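Local coordinates for protein flavoredoxin (Desulfovibrio vulgaris str. 'Miyazaki F', PDB 2D5M) that binds flavin mononucleotide and, as a member of the flavin reductase-like family, probably serves in electron transport, at residues S26-M31 against L98-G103; P44-S49 against I118-I123; D160-A165 against R169-V174. All blocks are in the same frame, centred on the assembly; numbering follows the deposited sequence. Where two conformers were deposited one is given.

Interaction 1 (S26-M31 against L98-G103). With FMN (flavin mononucleotide), chain E.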
loop_
_atom_site.group_PDB
_atom_site.type_symbol
_atom_site.label_atom_id
_atom_site.label_comp_id
_atom_site.label_asym_id
_atom_site.label_seq_id
_atom_site.Cartn_x
_atom_site.Cartn_y
_atom_site.Cartn_z
ATOM N N SER A 26 22.852 7.825 17.844
ATOM C CA SER A 26 22.976 8.299 16.466
ATOM C C SER A 26 23.407 7.201 15.539
ATOM O O SER A 26 23.906 7.433 14.417
ATOM C CB SER A 26 23.918 9.516 16.370
ATOM O OG SER A 26 23.367 10.613 17.072
ATOM N N ARG A 27 23.208 5.934 15.926
ATOM C CA ARG A 27 23.450 4.820 15.020
ATOM C C ARG A 27 22.316 4.738 14.005
ATOM O O ARG A 27 21.142 4.707 14.400
ATOM C CB ARG A 27 23.539 3.495 15.813
ATOM C CG ARG A 27 24.591 3.497 16.882
ATOM C CD ARG A 27 24.574 2.325 17.825
ATOM N NE ARG A 27 24.512 1.030 17.179
ATOM C CZ ARG A 27 23.497 0.156 17.101
ATOM N NH1 ARG A 27 22.320 0.363 17.654
ATOM N NH2 ARG A 27 23.672 -1.002 16.453
ATOM N N PRO A 28 22.604 4.711 12.713
ATOM C CA PRO A 28 21.565 4.655 11.705
ATOM C C PRO A 28 21.017 3.255 11.525
ATOM O O PRO A 28 21.747 2.269 11.620
ATOM C CB PRO A 28 22.279 5.142 10.439
ATOM C CG PRO A 28 23.659 4.611 10.610
ATOM C CD PRO A 28 23.974 4.775 12.078
ATOM N N ASN A 29 19.725 3.162 11.213
ATOM C CA ASN A 29 19.059 1.880 11.029
ATOM C C ASN A 29 18.037 1.962 9.892
ATOM O O ASN A 29 17.589 3.043 9.531
ATOM C CB ASN A 29 18.335 1.484 12.303
ATOM C CG ASN A 29 17.961 0.007 12.368
ATOM O OD1 ASN A 29 18.615 -0.840 11.736
ATOM N ND2 ASN A 29 16.942 -0.302 13.163
ATOM N N ILE A 30 17.721 0.786 9.360
ATOM C CA ILE A 30 16.651 0.592 8.423
ATOM C C ILE A 30 15.978 -0.725 8.764
ATOM O O ILE A 30 16.664 -1.696 9.114
ATOM C CB ILE A 30 17.123 0.536 6.946
ATOM C CG1 ILE A 30 18.485 -0.162 6.787
ATOM C CG2 ILE A 30 17.084 1.931 6.326
ATOM C CD1 ILE A 30 18.945 -0.431 5.357
ATOM N N MET A 31 14.648 -0.758 8.618
ATOM C CA MET A 31 13.858 -1.986 8.702
ATOM C C MET A 31 12.897 -2.016 7.546
ATOM O O MET A 31 12.578 -0.985 6.965
ATOM C CB MET A 31 13.149 -2.152 10.043
ATOM C CG MET A 31 12.205 -1.014 10.390
ATOM S SD MET A 31 10.590 -1.108 9.608
ATOM C CE MET A 31 9.769 -2.382 10.566
ATOM N N LEU A 98 25.774 0.035 2.499
ATOM C CA LEU A 98 24.927 1.127 2.077
ATOM C C LEU A 98 25.218 2.391 2.860
ATOM O O LEU A 98 25.874 2.338 3.929
ATOM C CB LEU A 98 23.437 0.706 2.284
ATOM C CG LEU A 98 22.983 -0.473 1.462
ATOM C CD1 LEU A 98 21.554 -0.850 1.828
ATOM C CD2 LEU A 98 23.028 -0.199 -0.004
ATOM N N THR A 99 24.739 3.499 2.363
ATOM C CA THR A 99 25.116 4.833 2.882
ATOM C C THR A 99 23.957 5.454 3.634
ATOM O O THR A 99 22.892 5.720 3.030
ATOM C CB THR A 99 25.486 5.748 1.728
ATOM O OG1 THR A 99 26.552 5.160 0.955
ATOM C CG2 THR A 99 25.995 7.098 2.210
ATOM N N PRO A 100 24.129 5.748 4.924
ATOM C CA PRO A 100 23.077 6.420 5.695
ATOM C C PRO A 100 23.208 7.931 5.521
ATOM O O PRO A 100 24.117 8.563 6.107
ATOM C CB PRO A 100 23.379 5.966 7.129
ATOM C CG PRO A 100 24.883 5.789 7.149
ATOM C CD PRO A 100 25.297 5.380 5.763
ATOM N N VAL A 101 22.386 8.494 4.665
ATOM C CA VAL A 101 22.456 9.897 4.344
ATOM C C VAL A 101 21.569 10.673 5.298
ATOM O O VAL A 101 20.360 10.372 5.381
ATOM C CB VAL A 101 22.007 10.177 2.882
ATOM C CG1 VAL A 101 22.040 11.635 2.600
ATOM C CG2 VAL A 101 22.866 9.383 1.907
ATOM N N PRO A 102 22.064 11.662 6.023
ATOM C CA PRO A 102 21.171 12.411 6.918
ATOM C C PRO A 102 20.070 13.127 6.152
ATOM O O PRO A 102 20.315 13.763 5.120
ATOM C CB PRO A 102 22.086 13.411 7.619
ATOM C CG PRO A 102 23.444 12.961 7.323
ATOM C CD PRO A 102 23.454 12.146 6.102
ATOM N N GLY A 103 18.840 13.057 6.657
ATOM C CA GLY A 103 17.762 13.871 6.158
ATOM C C GLY A 103 18.097 15.343 6.200
ATOM O O GLY A 103 18.812 15.801 7.081
HETATM N N1 FMN E . 7.735 -5.394 10.768
HETATM C C2 FMN E . 6.831 -4.469 11.221
HETATM O O2 FMN E . 6.773 -4.177 12.424
HETATM N N3 FMN E . 5.953 -3.891 10.309
HETATM C C4 FMN E . 5.884 -4.194 8.968
HETATM O O4 FMN E . 5.054 -3.624 8.228
HETATM C C4A FMN E . 6.786 -5.192 8.508
HETATM N N5 FMN E . 6.735 -5.582 7.211
HETATM C C5A FMN E . 7.739 -6.422 6.798
HETATM C C6 FMN E . 7.732 -6.829 5.435
HETATM C C7 FMN E . 8.714 -7.638 4.886
HETATM C C7M FMN E . 8.670 -8.105 3.450
HETATM C C8 FMN E . 9.798 -8.040 5.754
HETATM C C8M FMN E . 10.941 -8.850 5.162
HETATM C C9 FMN E . 9.777 -7.711 7.098
HETATM C C9A FMN E . 8.783 -6.911 7.636
HETATM N N10 FMN E . 8.695 -6.570 9.003
HETATM C C10 FMN E . 7.749 -5.675 9.438
HETATM C "C1'" FMN E . 9.690 -7.120 9.966
HETATM C "C2'" FMN E . 10.779 -6.115 10.332
HETATM O "O2'" FMN E . 11.355 -5.486 9.181
HETATM C "C3'" FMN E . 11.888 -6.858 11.084
HETATM O "O3'" FMN E . 11.333 -7.253 12.360
HETATM C "C4'" FMN E . 13.163 -6.053 11.283
HETATM O "O4'" FMN E . 14.184 -7.014 11.669
HETATM C "C5'" FMN E . 13.061 -4.995 12.326
HETATM O "O5'" FMN E . 14.363 -4.333 12.417
HETATM P P FMN E . 14.741 -3.400 13.675
HETATM O O1P FMN E . 14.629 -4.251 14.948
HETATM O O2P FMN E . 13.814 -2.210 13.747
HETATM O O3P FMN E . 16.175 -3.042 13.329
#
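Pro28 and Pro100 touch through the CB and CG atoms of their rings, an unusual pairing of two prolines that face each other from strands of different sheets. Pro28 begins strand 28-41 of the curled antiparallel sheet, consistent with the split beta-barrel of FMN-binding flavin reductase-like proteins, while Pro100 belongs to a small two-stranded sheet with strand 109-111. The rings cross obliquely with their CB atoms 3.6 Å apart, and Pro28 CG also lies 3.7 Å from Pro100 CB. Proline suits both places, since its compact, rigid ring offers carbon to a neighbour without any flexible chain to order. Phe93 of helix 92-96 touches both rings and Ile30 as well, so the aromatic group ties the pair to the helix. Deeper in, the contact thins to methyl against methyl: Ile30 CD1 and Leu98 CD1 are 4.4 Å apart, with Val111 packed against both residues.

The strand shows a different chemistry on its other side. Asn29 points away from Pro100, and its chi1 of -163° sends CG opposite the backbone N and carries the amide out to the cofactor phosphate. An amide is apt here because it offers N-H groups to a phosphate oxygen without a charge of its own, while Lys92, which also bonds FMN, probably supplies positive charge. One residue on, Met31 sets CB 3.4 Å from FMN O5', and its bent chain brings CE to the pyrimidine side of the flavin. The bond from Asn29 ND2 to FMN O3P is nearly straight, 2.9 Å long with 175° at the hydrogen.

Interaction 2 (P44-S49 against I118-I123). With FMN (flavin mononucleotide), chain E.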
loop_
_atom_site.group_PDB
_atom_site.type_symbol
_atom_site.label_atom_id
_atom_site.label_comp_id
_atom_site.label_asym_id
_atom_site.label_seq_id
_atom_site.Cartn_x
_atom_site.Cartn_y
_atom_site.Cartn_z
ATOM N N PRO A 44 0.212 15.796 3.648
ATOM C CA PRO A 44 0.570 14.526 2.974
ATOM C C PRO A 44 1.221 13.632 4.017
ATOM O O PRO A 44 2.136 14.088 4.705
ATOM C CB PRO A 44 1.559 14.982 1.889
ATOM C CG PRO A 44 2.067 16.322 2.408
ATOM C CD PRO A 44 0.928 16.949 3.138
ATOM N N SER A 45 0.744 12.408 4.174
ATOM C CA SER A 45 1.153 11.539 5.263
ATOM C C SER A 45 1.185 10.081 4.874
ATOM O O SER A 45 0.398 9.663 4.013
ATOM C CB SER A 45 0.165 11.652 6.447
ATOM O OG SER A 45 -0.029 12.945 6.954
ATOM N N ILE A 46 2.066 9.324 5.520
ATOM C CA ILE A 46 2.159 7.882 5.399
ATOM C C ILE A 46 1.983 7.268 6.768
ATOM O O ILE A 46 2.584 7.753 7.756
ATOM C CB ILE A 46 3.505 7.453 4.748
ATOM C CG1 ILE A 46 3.472 7.903 3.288
ATOM C CG2 ILE A 46 3.769 5.973 4.905
ATOM C CD1 ILE A 46 4.816 7.742 2.565
ATOM N N ALA A 47 1.222 6.216 6.824
ATOM C CA ALA A 47 1.025 5.374 8.011
ATOM C C ALA A 47 1.860 4.120 7.878
ATOM O O ALA A 47 1.888 3.476 6.828
ATOM C CB ALA A 47 -0.451 5.041 8.153
ATOM N N VAL A 48 2.522 3.748 8.982
ATOM C CA VAL A 48 3.335 2.528 9.025
ATOM C C VAL A 48 3.012 1.803 10.332
ATOM O O VAL A 48 3.059 2.412 11.398
ATOM C CB VAL A 48 4.824 2.837 8.928
ATOM C CG1 VAL A 48 5.485 1.491 8.630
ATOM C CG2 VAL A 48 5.204 3.880 7.893
ATOM N N SER A 49 2.687 0.550 10.243
ATOM C CA SER A 49 2.419 -0.275 11.426
ATOM C C SER A 49 3.680 -0.968 11.838
ATOM O O SER A 49 4.044 -1.932 11.181
ATOM C CB SER A 49 1.330 -1.288 11.081
ATOM O OG SER A 49 0.120 -0.659 10.796
ATOM N N ILE A 118 11.896 9.463 1.201
ATOM C CA ILE A 118 10.867 10.330 1.753
ATOM C C ILE A 118 11.258 10.670 3.184
ATOM O O ILE A 118 11.619 9.757 3.952
ATOM C CB ILE A 118 9.491 9.595 1.721
ATOM C CG1 ILE A 118 9.173 9.039 0.353
ATOM C CG2 ILE A 118 8.424 10.540 2.243
ATOM C CD1 ILE A 118 7.938 8.156 0.322
ATOM N N GLU A 119 11.225 11.939 3.544
ATOM C CA GLU A 119 11.522 12.404 4.882
ATOM C C GLU A 119 10.237 12.690 5.633
ATOM O O GLU A 119 9.404 13.464 5.122
ATOM C CB GLU A 119 12.382 13.691 4.819
ATOM C CG GLU A 119 13.712 13.498 4.135
ATOM C CD GLU A 119 14.722 14.577 4.454
ATOM O OE1 GLU A 119 14.635 15.118 5.607
ATOM O OE2 GLU A 119 15.605 14.814 3.599
ATOM N N LEU A 120 10.074 12.088 6.800
ATOM C CA LEU A 120 8.827 12.214 7.557
ATOM C C LEU A 120 9.061 12.670 8.998
ATOM O O LEU A 120 9.982 12.274 9.698
ATOM C CB LEU A 120 8.037 10.895 7.576
ATOM C CG LEU A 120 7.715 10.349 6.181
ATOM C CD1 LEU A 120 8.698 9.241 5.762
ATOM C CD2 LEU A 120 6.278 9.836 6.071
ATOM N N LYS A 121 8.123 13.535 9.434
ATOM C CA LYS A 121 8.002 13.993 10.812
ATOM C C LYS A 121 6.883 13.244 11.475
ATOM O O LYS A 121 5.749 13.213 10.951
ATOM C CB LYS A 121 7.706 15.490 10.852
ATOM C CG LYS A 121 7.401 16.128 12.188
ATOM C CD LYS A 121 7.028 17.603 12.116
ATOM C CE LYS A 121 5.730 17.856 11.369
ATOM N NZ LYS A 121 5.043 19.143 11.566
ATOM N N LEU A 122 7.080 12.635 12.644
ATOM C CA LEU A 122 6.011 11.939 13.327
ATOM C C LEU A 122 4.935 12.937 13.779
ATOM O O LEU A 122 5.258 13.894 14.503
ATOM C CB LEU A 122 6.569 11.227 14.560
ATOM C CG LEU A 122 5.567 10.337 15.290
ATOM C CD1 LEU A 122 5.076 9.214 14.418
ATOM C CD2 LEU A 122 6.171 9.821 16.617
ATOM N N ILE A 123 3.691 12.698 13.404
ATOM C CA ILE A 123 2.575 13.566 13.784
ATOM C C ILE A 123 1.513 12.817 14.596
ATOM O O ILE A 123 0.785 13.494 15.347
ATOM C CB ILE A 123 1.980 14.332 12.593
ATOM C CG1 ILE A 123 1.503 13.409 11.472
ATOM C CG2 ILE A 123 2.970 15.368 12.102
ATOM C CD1 ILE A 123 0.563 14.114 10.504
HETATM N N1 FMN E . 7.735 -5.394 10.768
HETATM C C2 FMN E . 6.831 -4.469 11.221
HETATM O O2 FMN E . 6.773 -4.177 12.424
HETATM N N3 FMN E . 5.953 -3.891 10.309
HETATM C C4 FMN E . 5.884 -4.194 8.968
HETATM O O4 FMN E . 5.054 -3.624 8.228
HETATM C C4A FMN E . 6.786 -5.192 8.508
HETATM N N5 FMN E . 6.735 -5.582 7.211
HETATM C C5A FMN E . 7.739 -6.422 6.798
HETATM C C6 FMN E . 7.732 -6.829 5.435
HETATM C C7 FMN E . 8.714 -7.638 4.886
HETATM C C7M FMN E . 8.670 -8.105 3.450
HETATM C C8 FMN E . 9.798 -8.040 5.754
HETATM C C8M FMN E . 10.941 -8.850 5.162
HETATM C C9 FMN E . 9.777 -7.711 7.098
HETATM C C9A FMN E . 8.783 -6.911 7.636
HETATM N N10 FMN E . 8.695 -6.570 9.003
HETATM C C10 FMN E . 7.749 -5.675 9.438
HETATM C "C1'" FMN E . 9.690 -7.120 9.966
HETATM C "C2'" FMN E . 10.779 -6.115 10.332
HETATM O "O2'" FMN E . 11.355 -5.486 9.181
HETATM C "C3'" FMN E . 11.888 -6.858 11.084
HETATM O "O3'" FMN E . 11.333 -7.253 12.360
HETATM C "C4'" FMN E . 13.163 -6.053 11.283
HETATM O "O4'" FMN E . 14.184 -7.014 11.669
HETATM C "C5'" FMN E . 13.061 -4.995 12.326
HETATM O "O5'" FMN E . 14.363 -4.333 12.417
HETATM P P FMN E . 14.741 -3.400 13.675
HETATM O O1P FMN E . 14.629 -4.251 14.948
HETATM O O2P FMN E . 13.814 -2.210 13.747
HETATM O O3P FMN E . 16.175 -3.042 13.329
#
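The backbone oxygen Ser49 O accepts the N3-H of FMN at 2.9 Å from N3, in a nearly straight bond of 175°, at the end of the strand whose Ser45 and Ile46 pack against Ile118, Leu120 and Ile123. Strand 44-48 crosses strand 118-123 at 78°, the two axes passing 8.5 Å apart. They are therefore not ladder partners but layers of the curled sheet, consistent with the split barrel of this family, and side chains alone fill the gap between them.

Ile46 carries most of this packing. Its CG1 stands beside the backbone N and its chain runs on extended, with chi2 at 171°, so that CD1 reaches out to Ile118, which is extended in the same way. The two side chains meet tip to tip, with Ile46 CD1 and Ile118 CD1 3.9 Å apart. Leu120 comes in nearer the root instead, its CD2 lying 3.9 Å from Ile46 CB. Branched aliphatic residues fit such a crossing because they present methyls at several depths, and Ile68 from strand 65-70 touches both Ile46 and Leu120.

At Ser45 the contact turns partly polar. Ile123 CD1 rests 3.8 Å from Ser45 OG, a plain van der Waals touch, while the hydroxyl makes its hydrogen bond to Pro43 O. A bound zinc ion lies about 4 Å from the Ser45 side chain. Ser49 OG, by contrast, is hydrogen-bonded to Cys39 O of the second subunit.

The chemistry thus divides the labour: aliphatic packing fills the space where the strands cross, whereas a main-chain carbonyl recognises the flavin N3-H, and the residue supplying it also bonds across the dimer interface.

Interaction 3 (D160-A165 against R169-V174). With FMN (flavin mononucleotide), chain E.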
loop_
_atom_site.group_PDB
_atom_site.type_symbol
_atom_site.label_atom_id
_atom_site.label_comp_id
_atom_site.label_asym_id
_atom_site.label_seq_id
_atom_site.Cartn_x
_atom_site.Cartn_y
_atom_site.Cartn_z
ATOM N N ASP A 160 11.863 1.822 -10.383
ATOM C CA ASP A 160 11.867 0.381 -10.355
ATOM C C ASP A 160 11.669 -0.183 -8.946
ATOM O O ASP A 160 12.427 -1.043 -8.479
ATOM C CB ASP A 160 13.185 -0.135 -10.963
ATOM C CG ASP A 160 13.178 -1.596 -11.223
ATOM O OD1 ASP A 160 14.232 -2.268 -10.995
ATOM O OD2 ASP A 160 12.133 -2.119 -11.700
ATOM N N PRO A 161 10.609 0.239 -8.278
ATOM C CA PRO A 161 10.383 -0.164 -6.881
ATOM C C PRO A 161 9.952 -1.623 -6.733
ATOM O O PRO A 161 9.417 -2.247 -7.646
ATOM C CB PRO A 161 9.211 0.747 -6.473
ATOM C CG PRO A 161 8.421 0.923 -7.733
ATOM C CD PRO A 161 9.464 1.016 -8.816
ATOM N N VAL A 162 10.200 -2.169 -5.557
ATOM C CA VAL A 162 9.828 -3.541 -5.257
ATOM C C VAL A 162 8.430 -3.593 -4.671
ATOM O O VAL A 162 8.043 -2.783 -3.823
ATOM C CB VAL A 162 10.836 -4.170 -4.295
ATOM C CG1 VAL A 162 10.499 -5.577 -3.873
ATOM C CG2 VAL A 162 12.258 -4.159 -4.827
ATOM N N ILE A 163 7.686 -4.599 -5.067
ATOM C CA ILE A 163 6.399 -4.958 -4.573
ATOM C C ILE A 163 6.491 -6.208 -3.702
ATOM O O ILE A 163 7.143 -7.168 -4.108
ATOM C CB ILE A 163 5.348 -5.259 -5.712
ATOM C CG1 ILE A 163 5.183 -4.012 -6.601
ATOM C CG2 ILE A 163 4.039 -5.751 -5.273
ATOM C CD1 ILE A 163 4.630 -4.463 -7.938
ATOM N N PHE A 164 5.826 -6.254 -2.547
ATOM C CA PHE A 164 5.759 -7.423 -1.716
ATOM C C PHE A 164 4.425 -8.150 -1.887
ATOM O O PHE A 164 3.367 -7.521 -1.873
ATOM C CB PHE A 164 5.998 -7.076 -0.254
ATOM C CG PHE A 164 5.845 -8.182 0.759
ATOM C CD1 PHE A 164 6.658 -9.334 0.658
ATOM C CD2 PHE A 164 4.951 -8.130 1.773
ATOM C CE1 PHE A 164 6.577 -10.328 1.586
ATOM C CE2 PHE A 164 4.889 -9.089 2.742
ATOM C CZ PHE A 164 5.690 -10.225 2.649
ATOM N N ALA A 165 4.516 -9.461 -2.120
ATOM C CA ALA A 165 3.364 -10.364 -2.160
ATOM C C ALA A 165 3.298 -11.084 -0.814
ATOM O O ALA A 165 4.122 -11.999 -0.578
ATOM C CB ALA A 165 3.510 -11.344 -3.311
ATOM N N ARG A 169 5.039 -14.665 0.247
ATOM C CA ARG A 169 6.326 -14.140 0.676
ATOM C C ARG A 169 7.317 -14.082 -0.484
ATOM O O ARG A 169 8.354 -14.692 -0.499
ATOM C CB ARG A 169 6.894 -14.953 1.875
ATOM C CG ARG A 169 6.055 -14.732 3.131
ATOM C CD ARG A 169 6.372 -15.686 4.265
ATOM N NE ARG A 169 5.616 -15.398 5.449
ATOM C CZ ARG A 169 5.518 -16.066 6.576
ATOM N NH1 ARG A 169 6.185 -17.233 6.791
ATOM N NH2 ARG A 169 4.756 -15.640 7.576
ATOM N N GLU A 170 6.985 -13.214 -1.455
ATOM C CA GLU A 170 7.737 -12.998 -2.664
ATOM C C GLU A 170 7.812 -11.527 -2.987
ATOM O O GLU A 170 6.988 -10.730 -2.590
ATOM C CB GLU A 170 7.117 -13.749 -3.874
ATOM C CG GLU A 170 7.154 -15.266 -3.639
ATOM C CD GLU A 170 6.837 -16.164 -4.806
ATOM O OE1 GLU A 170 6.031 -15.738 -5.649
ATOM O OE2 GLU A 170 7.363 -17.323 -4.868
ATOM N N TYR A 171 8.823 -11.182 -3.763
ATOM C CA TYR A 171 9.033 -9.832 -4.266
ATOM C C TYR A 171 8.906 -9.803 -5.784
ATOM O O TYR A 171 9.448 -10.693 -6.446
ATOM C CB TYR A 171 10.415 -9.362 -3.875
ATOM C CG TYR A 171 10.688 -9.242 -2.393
ATOM C CD1 TYR A 171 11.741 -9.901 -1.822
ATOM C CD2 TYR A 171 9.899 -8.456 -1.577
ATOM C CE1 TYR A 171 12.019 -9.806 -0.461
ATOM C CE2 TYR A 171 10.181 -8.326 -0.220
ATOM C CZ TYR A 171 11.243 -8.996 0.325
ATOM O OH TYR A 171 11.470 -8.826 1.650
ATOM N N TYR A 172 8.270 -8.767 -6.286
ATOM C CA TYR A 172 7.992 -8.540 -7.704
ATOM C C TYR A 172 8.381 -7.140 -8.114
ATOM O O TYR A 172 8.391 -6.215 -7.310
ATOM C CB TYR A 172 6.473 -8.770 -8.007
ATOM C CG TYR A 172 6.149 -10.247 -8.050
ATOM C CD1 TYR A 172 6.041 -10.898 -9.248
ATOM C CD2 TYR A 172 5.969 -10.985 -6.894
ATOM C CE1 TYR A 172 5.759 -12.245 -9.292
ATOM C CE2 TYR A 172 5.724 -12.317 -6.909
ATOM C CZ TYR A 172 5.613 -12.964 -8.131
ATOM O OH TYR A 172 5.360 -14.305 -8.146
ATOM N N ALA A 173 8.702 -6.937 -9.402
ATOM C CA ALA A 173 8.888 -5.657 -10.022
ATOM C C ALA A 173 7.558 -5.079 -10.510
ATOM O O ALA A 173 6.571 -5.813 -10.655
ATOM C CB ALA A 173 9.845 -5.744 -11.207
ATOM N N VAL A 174 7.570 -3.806 -10.761
ATOM C CA VAL A 174 6.511 -3.112 -11.496
ATOM C C VAL A 174 6.698 -3.391 -12.972
ATOM O O VAL A 174 7.795 -3.382 -13.499
ATOM C CB VAL A 174 6.510 -1.580 -11.222
ATOM C CG1 VAL A 174 5.466 -0.890 -12.059
ATOM C CG2 VAL A 174 6.303 -1.291 -9.756
HETATM N N1 FMN E . 7.735 -5.394 10.768
HETATM C C2 FMN E . 6.831 -4.469 11.221
HETATM O O2 FMN E . 6.773 -4.177 12.424
HETATM N N3 FMN E . 5.953 -3.891 10.309
HETATM C C4 FMN E . 5.884 -4.194 8.968
HETATM O O4 FMN E . 5.054 -3.624 8.228
HETATM C C4A FMN E . 6.786 -5.192 8.508
HETATM N N5 FMN E . 6.735 -5.582 7.211
HETATM C C5A FMN E . 7.739 -6.422 6.798
HETATM C C6 FMN E . 7.732 -6.829 5.435
HETATM C C7 FMN E . 8.714 -7.638 4.886
HETATM C C7M FMN E . 8.670 -8.105 3.450
HETATM C C8 FMN E . 9.798 -8.040 5.754
HETATM C C8M FMN E . 10.941 -8.850 5.162
HETATM C C9 FMN E . 9.777 -7.711 7.098
HETATM C C9A FMN E . 8.783 -6.911 7.636
HETATM N N10 FMN E . 8.695 -6.570 9.003
HETATM C C10 FMN E . 7.749 -5.675 9.438
HETATM C "C1'" FMN E . 9.690 -7.120 9.966
HETATM C "C2'" FMN E . 10.779 -6.115 10.332
HETATM O "O2'" FMN E . 11.355 -5.486 9.181
HETATM C "C3'" FMN E . 11.888 -6.858 11.084
HETATM O "O3'" FMN E . 11.333 -7.253 12.360
HETATM C "C4'" FMN E . 13.163 -6.053 11.283
HETATM O "O4'" FMN E . 14.184 -7.014 11.669
HETATM C "C5'" FMN E . 13.061 -4.995 12.326
HETATM O "O5'" FMN E . 14.363 -4.333 12.417
HETATM P P FMN E . 14.741 -3.400 13.675
HETATM O O1P FMN E . 14.629 -4.251 14.948
HETATM O O2P FMN E . 13.814 -2.210 13.747
HETATM O O3P FMN E . 16.175 -3.042 13.329
HETATM O O HOH W 1 9.804 -2.190 -10.276
HETATM O O HOH W 2 9.708 -1.387 -13.540
#
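Phe164 and Tyr171, facing each other across a beta hairpin, set their rings obliquely, planes at 48° and centroids 5.9 Å apart, and between them receive the dimethylbenzene end of the flavin. The FMN methyl C7M sits over the centre of one Phe164 face, 3.5 Å above its plane, an apolar seat that suits a methyl group. Phe164 reaches it because CG lies opposite the backbone N (chi1 175°). The Tyr171 ring stands with its edge near Ile163 O, and its hydroxyl extends to the same methyl, Tyr171 OH to FMN C7M being 3.4 Å; that hydroxyl is also hydrogen-bonded to Asp80. Val162 CG1 lies 3.7 Å from Tyr171 CD2.

The other face of the hairpin belongs to Ile163, Ala165, Glu170 and Tyr172. Small Ala165 touches Tyr172 CE2 obliquely through CB, and Tyr172 OH donates to Glu170 OE1 at 3.0 Å. Packing here involves the second subunit, where Ile163 meets its own counterpart and the sheet runs on through Tyr171 and Tyr172.

Backbone bonds fix this arrangement. Ile163 and Tyr172 exchange a pair, and Ala165 N gives to Glu170 O at 2.8 Å. Next to it Arg169, with positive phi, and Glu170 both face Ala165 in a G1 beta bulge, Glu170 N donating to Ala165 O while Arg169 N makes a weak bond. At the far end lies Asp160, which makes a salt bridge with Arg73 through OD1. There a water joins the segments, bonding Asp160 OD2 (2.7 Å), Pro161 O and Val174 N (2.8 Å).

Interactions 1 and 2 interlock along the chain, their segments alternating, whereas interaction 3 follows as a local hairpin. All three reach one curled antiparallel sheet: strands 28-41 and 44-48 are neighbours in it, and strand 162-165 pairs with strand 14-22. Centres lie about 17 Å apart between interactions 1 and 2, 23 Å between 1 and 3, and 21 Å between 2 and 3; the first two touch where Gly103 packs on Glu119. Together they meet FMN at its phosphate and ribityl chain, its pyrimidine N3-H and its dimethylbenzene end. Interactions 2 and 3, on opposite sides of the chain's centre, also touch the second subunit, so cofactor binding and dimer assembly share the same framework.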